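PDB 5B04: probable translation initiation factor eIF-2B subunit delta, which serves as a component of the eIF2B complex, which catalyses the exchange of GDP for GTP on the gamma subunit of eIF2. Local coordinates for residues T262-L275 with H286-D300. Sequence-based numbering, arbitrary orientation.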
loop_
_atom_site.group_PDB
_atom_site.type_symbol
_atom_site.label_atom_id
_atom_site.label_comp_id
_atom_site.label_asym_id
_atom_site.label_seq_id
_atom_site.Cartn_x
_atom_site.Cartn_y
_atom_site.Cartn_z
ATOM N N THR G 262 13.134 22.079 -25.621
ATOM C CA THR G 262 14.356 21.843 -26.385
ATOM C C THR G 262 15.591 22.415 -25.692
ATOM O O THR G 262 16.663 21.812 -25.715
ATOM C CB THR G 262 14.255 22.445 -27.801
ATOM O OG1 THR G 262 13.093 21.925 -28.459
ATOM C CG2 THR G 262 15.490 22.108 -28.623
ATOM N N GLU G 263 15.434 23.576 -25.064
ATOM C CA GLU G 263 16.559 24.238 -24.415
ATOM C C GLU G 263 16.966 23.541 -23.120
ATOM O O GLU G 263 17.979 23.886 -22.512
ATOM C CB GLU G 263 16.229 25.707 -24.145
ATOM C CG GLU G 263 16.043 26.528 -25.413
ATOM C CD GLU G 263 17.264 26.489 -26.315
ATOM O OE1 GLU G 263 18.399 26.542 -25.793
ATOM O OE2 GLU G 263 17.091 26.398 -27.549
ATOM N N LYS G 264 16.175 22.559 -22.700
ATOM C CA LYS G 264 16.533 21.736 -21.553
ATOM C C LYS G 264 17.402 20.565 -21.993
ATOM O O LYS G 264 18.015 19.889 -21.168
ATOM C CB LYS G 264 15.282 21.236 -20.830
ATOM C CG LYS G 264 14.758 22.206 -19.787
ATOM C CD LYS G 264 15.850 22.552 -18.786
ATOM C CE LYS G 264 15.359 23.532 -17.738
ATOM N NZ LYS G 264 16.392 23.782 -16.694
ATOM N N ILE G 265 17.454 20.336 -23.301
ATOM C CA ILE G 265 18.291 19.285 -23.867
ATOM C C ILE G 265 19.741 19.746 -23.965
ATOM O O ILE G 265 20.028 20.830 -24.475
ATOM C CB ILE G 265 17.796 18.858 -25.262
ATOM C CG1 ILE G 265 16.358 18.343 -25.180
ATOM C CG2 ILE G 265 18.712 17.799 -25.857
ATOM C CD1 ILE G 265 15.774 17.948 -26.516
ATOM N N GLN G 266 20.653 18.917 -23.470
ATOM C CA GLN G 266 22.075 19.234 -23.482
ATOM C C GLN G 266 22.830 18.243 -24.360
ATOM O O GLN G 266 22.340 17.148 -24.630
ATOM C CB GLN G 266 22.628 19.226 -22.057
ATOM C CG GLN G 266 21.840 20.108 -21.099
ATOM C CD GLN G 266 21.750 19.523 -19.703
ATOM O OE1 GLN G 266 22.598 18.730 -19.293
ATOM N NE2 GLN G 266 20.713 19.909 -18.967
ATOM N N ASP G 267 24.019 18.631 -24.812
ATOM C CA ASP G 267 24.817 17.769 -25.679
ATOM C C ASP G 267 25.283 16.515 -24.948
ATOM O O ASP G 267 25.969 16.595 -23.929
ATOM C CB ASP G 267 26.023 18.528 -26.237
ATOM C CG ASP G 267 25.658 19.429 -27.400
ATOM O OD1 ASP G 267 24.523 19.313 -27.909
ATOM O OD2 ASP G 267 26.507 20.248 -27.808
ATOM N N GLY G 268 24.904 15.357 -25.478
ATOM C CA GLY G 268 25.268 14.087 -24.879
ATOM C C GLY G 268 24.096 13.435 -24.175
ATOM O O GLY G 268 24.237 12.376 -23.562
ATOM N N ASP G 269 22.932 14.070 -24.264
ATOM C CA ASP G 269 21.727 13.554 -23.626
ATOM C C ASP G 269 21.257 12.249 -24.259
ATOM O O ASP G 269 21.342 12.064 -25.472
ATOM C CB ASP G 269 20.597 14.586 -23.690
ATOM C CG ASP G 269 20.550 15.479 -22.466
ATOM O OD1 ASP G 269 21.118 15.093 -21.422
ATOM O OD2 ASP G 269 19.936 16.564 -22.544
ATOM N N VAL G 270 20.769 11.346 -23.416
ATOM C CA VAL G 270 20.096 10.142 -23.881
ATOM C C VAL G 270 18.637 10.224 -23.449
ATOM O O VAL G 270 18.305 9.979 -22.288
ATOM C CB VAL G 270 20.750 8.865 -23.330
ATOM C CG1 VAL G 270 20.006 7.634 -23.819
ATOM C CG2 VAL G 270 22.213 8.803 -23.737
ATOM N N ILE G 271 17.772 10.579 -24.392
ATOM C CA ILE G 271 16.393 10.934 -24.082
ATOM C C ILE G 271 15.415 9.790 -24.331
ATOM O O ILE G 271 15.443 9.152 -25.382
ATOM C CB ILE G 271 15.960 12.163 -24.899
ATOM C CG1 ILE G 271 16.844 13.360 -24.546
ATOM C CG2 ILE G 271 14.497 12.485 -24.660
ATOM C CD1 ILE G 271 16.556 14.595 -25.361
ATOM N N LEU G 272 14.548 9.539 -23.353
ATOM C CA LEU G 272 13.564 8.470 -23.456
ATOM C C LEU G 272 12.183 9.015 -23.803
ATOM O O LEU G 272 11.612 9.807 -23.054
ATOM C CB LEU G 272 13.504 7.675 -22.147
ATOM C CG LEU G 272 12.818 6.301 -22.123
ATOM C CD1 LEU G 272 13.327 5.493 -20.943
ATOM C CD2 LEU G 272 11.299 6.411 -22.057
ATOM N N THR G 273 11.614 8.518 -24.879
ATOM C CA THR G 273 10.252 8.832 -25.200
ATOM C C THR G 273 9.493 7.550 -25.260
ATOM O O THR G 273 10.011 6.582 -25.738
ATOM C CB THR G 273 10.140 9.473 -26.558
ATOM O OG1 THR G 273 8.762 9.594 -26.898
ATOM C CG2 THR G 273 10.801 8.625 -27.555
ATOM N N TYR G 274 8.265 7.546 -24.775
ATOM C CA TYR G 274 7.482 6.340 -24.738
ATOM C C TYR G 274 6.426 6.476 -25.807
ATOM O O TYR G 274 5.831 7.498 -25.969
ATOM C CB TYR G 274 7.022 6.119 -23.314
ATOM C CG TYR G 274 6.028 5.029 -23.107
ATOM C CD1 TYR G 274 6.229 3.773 -23.595
ATOM C CD2 TYR G 274 4.905 5.258 -22.404
ATOM C CE1 TYR G 274 5.311 2.782 -23.391
ATOM C CE2 TYR G 274 3.988 4.280 -22.207
ATOM C CZ TYR G 274 4.202 3.050 -22.700
ATOM O OH TYR G 274 3.276 2.098 -22.472
ATOM N N LEU G 275 6.181 5.405 -26.527
ATOM C CA LEU G 275 5.159 5.384 -27.536
ATOM C C LEU G 275 5.274 6.343 -28.708
ATOM O O LEU G 275 6.299 6.410 -29.327
ATOM C CB LEU G 275 3.858 5.392 -26.800
ATOM C CG LEU G 275 3.787 4.104 -26.001
ATOM C CD1 LEU G 275 2.567 4.073 -25.125
ATOM C CD2 LEU G 275 3.749 2.924 -26.925
ATOM N N HIS G 286 12.941 18.962 -33.646
ATOM C CA HIS G 286 13.395 20.344 -33.548
ATOM C C HIS G 286 14.797 20.412 -32.954
ATOM O O HIS G 286 15.634 21.185 -33.411
ATOM C CB HIS G 286 12.419 21.164 -32.703
ATOM C CG HIS G 286 12.835 22.587 -32.494
ATOM N ND1 HIS G 286 13.659 22.977 -31.461
ATOM C CD2 HIS G 286 12.528 23.715 -33.177
ATOM C CE1 HIS G 286 13.847 24.284 -31.520
ATOM N NE2 HIS G 286 13.173 24.756 -32.553
ATOM N N ALA G 287 15.048 19.582 -31.946
ATOM C CA ALA G 287 16.321 19.587 -31.234
ATOM C C ALA G 287 17.505 19.267 -32.147
ATOM O O ALA G 287 18.552 19.905 -32.053
ATOM C CB ALA G 287 16.274 18.607 -30.073
ATOM N N LYS G 288 17.341 18.284 -33.028
ATOM C CA LYS G 288 18.413 17.913 -33.947
ATOM C C LYS G 288 18.543 18.955 -35.057
ATOM O O LYS G 288 19.637 19.193 -35.576
ATOM C CB LYS G 288 18.173 16.513 -34.532
ATOM C CG LYS G 288 18.814 16.265 -35.896
ATOM C CD LYS G 288 19.464 14.886 -35.984
ATOM C CE LYS G 288 20.503 14.685 -34.884
ATOM N NZ LYS G 288 21.152 13.345 -34.959
ATOM N N ASN G 289 17.427 19.592 -35.400
ATOM C CA ASN G 289 17.428 20.650 -36.404
ATOM C C ASN G 289 18.257 21.859 -35.972
ATOM O O ASN G 289 18.899 22.507 -36.799
ATOM C CB ASN G 289 15.997 21.090 -36.724
ATOM C CG ASN G 289 15.186 20.000 -37.399
ATOM O OD1 ASN G 289 15.737 19.020 -37.901
ATOM N ND2 ASN G 289 13.869 20.169 -37.420
ATOM N N VAL G 290 18.243 22.157 -34.675
ATOM C CA VAL G 290 19.033 23.260 -34.134
ATOM C C VAL G 290 20.456 22.776 -33.837
ATOM O O VAL G 290 21.308 23.533 -33.370
ATOM C CB VAL G 290 18.381 23.853 -32.860
ATOM C CG1 VAL G 290 18.977 25.213 -32.520
ATOM C CG2 VAL G 290 16.889 23.998 -33.060
ATOM N N GLY G 291 20.711 21.503 -34.123
ATOM C CA GLY G 291 22.047 20.950 -34.006
ATOM C C GLY G 291 22.442 20.548 -32.599
ATOM O O GLY G 291 23.520 20.905 -32.122
ATOM N N LYS G 292 21.568 19.802 -31.931
ATOM C CA LYS G 292 21.877 19.258 -30.615
ATOM C C LYS G 292 22.337 17.810 -30.751
ATOM O O LYS G 292 21.719 17.022 -31.467
ATOM C CB LYS G 292 20.663 19.346 -29.690
ATOM C CG LYS G 292 20.193 20.765 -29.401
ATOM C CD LYS G 292 20.361 21.118 -27.933
ATOM C CE LYS G 292 19.675 22.431 -27.597
ATOM N NZ LYS G 292 19.803 22.766 -26.152
ATOM N N LYS G 293 23.426 17.466 -30.072
ATOM C CA LYS G 293 23.944 16.104 -30.116
ATOM C C LYS G 293 23.329 15.240 -29.021
ATOM O O LYS G 293 23.636 15.398 -27.840
ATOM C CB LYS G 293 25.469 16.095 -29.992
ATOM C CG LYS G 293 26.149 17.393 -30.395
ATOM C CD LYS G 293 27.576 17.430 -29.878
ATOM C CE LYS G 293 28.299 16.130 -30.200
ATOM N NZ LYS G 293 29.772 16.250 -30.048
ATOM N N PHE G 294 22.466 14.318 -29.429
ATOM C CA PHE G 294 21.772 13.446 -28.493
ATOM C C PHE G 294 21.285 12.196 -29.207
ATOM O O PHE G 294 21.278 12.137 -30.437
ATOM C CB PHE G 294 20.590 14.179 -27.852
ATOM C CG PHE G 294 19.499 14.529 -28.825
ATOM C CD1 PHE G 294 19.594 15.665 -29.609
ATOM C CD2 PHE G 294 18.383 13.721 -28.957
ATOM C CE1 PHE G 294 18.598 15.989 -30.508
ATOM C CE2 PHE G 294 17.381 14.041 -29.855
ATOM C CZ PHE G 294 17.489 15.176 -30.630
ATOM N N ARG G 295 20.879 11.194 -28.436
ATOM C CA ARG G 295 20.233 10.022 -29.008
ATOM C C ARG G 295 18.945 9.722 -28.254
ATOM O O ARG G 295 18.803 10.075 -27.082
ATOM C CB ARG G 295 21.171 8.811 -28.994
ATOM C CG ARG G 295 21.670 8.389 -27.625
ATOM C CD ARG G 295 22.618 7.205 -27.753
ATOM N NE ARG G 295 23.226 6.829 -26.481
ATOM C CZ ARG G 295 22.847 5.783 -25.753
ATOM N NH1 ARG G 295 21.856 5.006 -26.172
ATOM N NH2 ARG G 295 23.457 5.514 -24.607
ATOM N N VAL G 296 18.005 9.080 -28.937
ATOM C CA VAL G 296 16.682 8.835 -28.377
ATOM C C VAL G 296 16.468 7.362 -28.044
ATOM O O VAL G 296 16.815 6.482 -28.829
ATOM C CB VAL G 296 15.575 9.300 -29.349
ATOM C CG1 VAL G 296 14.195 8.986 -28.789
ATOM C CG2 VAL G 296 15.711 10.785 -29.637
ATOM N N VAL G 297 15.904 7.100 -26.871
ATOM C CA VAL G 297 15.483 5.752 -26.517
ATOM C C VAL G 297 13.968 5.644 -26.613
ATOM O O VAL G 297 13.242 6.314 -25.879
ATOM C CB VAL G 297 15.934 5.360 -25.101
ATOM C CG1 VAL G 297 15.309 4.035 -24.699
ATOM C CG2 VAL G 297 17.450 5.285 -25.031
ATOM N N VAL G 298 13.495 4.806 -27.528
ATOM C CA VAL G 298 12.064 4.619 -27.721
ATOM C C VAL G 298 11.575 3.363 -27.013
ATOM O O VAL G 298 12.019 2.255 -27.316
ATOM C CB VAL G 298 11.700 4.532 -29.212
ATOM C CG1 VAL G 298 10.221 4.214 -29.379
ATOM C CG2 VAL G 298 12.056 5.828 -29.923
ATOM N N VAL G 299 10.660 3.544 -26.067
ATOM C CA VAL G 299 10.068 2.424 -25.346
ATOM C C VAL G 299 8.682 2.116 -25.897
ATOM O O VAL G 299 7.814 2.988 -25.936
ATOM C CB VAL G 299 9.972 2.710 -23.836
ATOM C CG1 VAL G 299 9.246 1.581 -23.127
ATOM C CG2 VAL G 299 11.359 2.911 -23.246
ATOM N N ASP G 300 8.480 0.875 -26.325
ATOM C CA ASP G 300 7.212 0.470 -26.919
ATOM C C ASP G 300 6.454 -0.478 -25.996
ATOM O O ASP G 300 6.976 -0.895 -24.962
ATOM C CB ASP G 300 7.450 -0.193 -28.276
ATOM C CG ASP G 300 6.312 0.042 -29.247
ATOM O OD1 ASP G 300 5.208 0.414 -28.797
ATOM O OD2 ASP G 300 6.525 -0.139 -30.465
#
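Lys292 reaches across to Thr262 and Ile265, the two ends of the type I turn that closes helix 231-262. Lys292 NZ donates to Ile265 O at 2.6 Å, lying in the carbonyl plane, and more weakly to Thr262 O. CG stands anti to the carbonyl carbon (chi1 -63°) and the chain bends at chi2, which brings the ammonium group over this turn. Glu263 OE1 lies near NZ, beyond salt-bridge range. A methionine in place of this lysine would probably leave Ile265 O without the donor and the turn less firmly tied to residues 286-300.

Next along, Lys293 is gripped through its backbone. Lys293 N donates to Asp267 OD1 (3.0 Å), meeting it from above the carboxylate plane. Lys293 O accepts a nearly straight bond from Gly268 N (2.7 Å). Six backbone bonds then join the parallel strands 269-274 and 294-300, from Arg295 N to Asp269 O through to Leu275 N, just past the first strand, to Val299 O.

On one face of the sheet, Val270 CG1 lies over the centre of the Arg295 guanidinium, whose NH1 is held by Glu335 in a salt bridge. Leu272 CD2 meets Val299 CG2 at 3.7 Å. On the other face, Ile271 CD1 approaches the Phe294 ring, and Thr273 CG2 touches Val296 CG1 at 3.6 Å; Leu284 of helix 278-289 covers Ile271, Phe294 and Val296. Near the end of helix 278-289, Ile265 CD1 packs on Ala287 CB at 3.7 Å.

Strand 269-274, helix 278-289 and strand 294-300 form a beta-alpha-beta unit of the Rossmann-like domain, with strand 338-342 beside 269-274 and strand 320-325 beside 294-300.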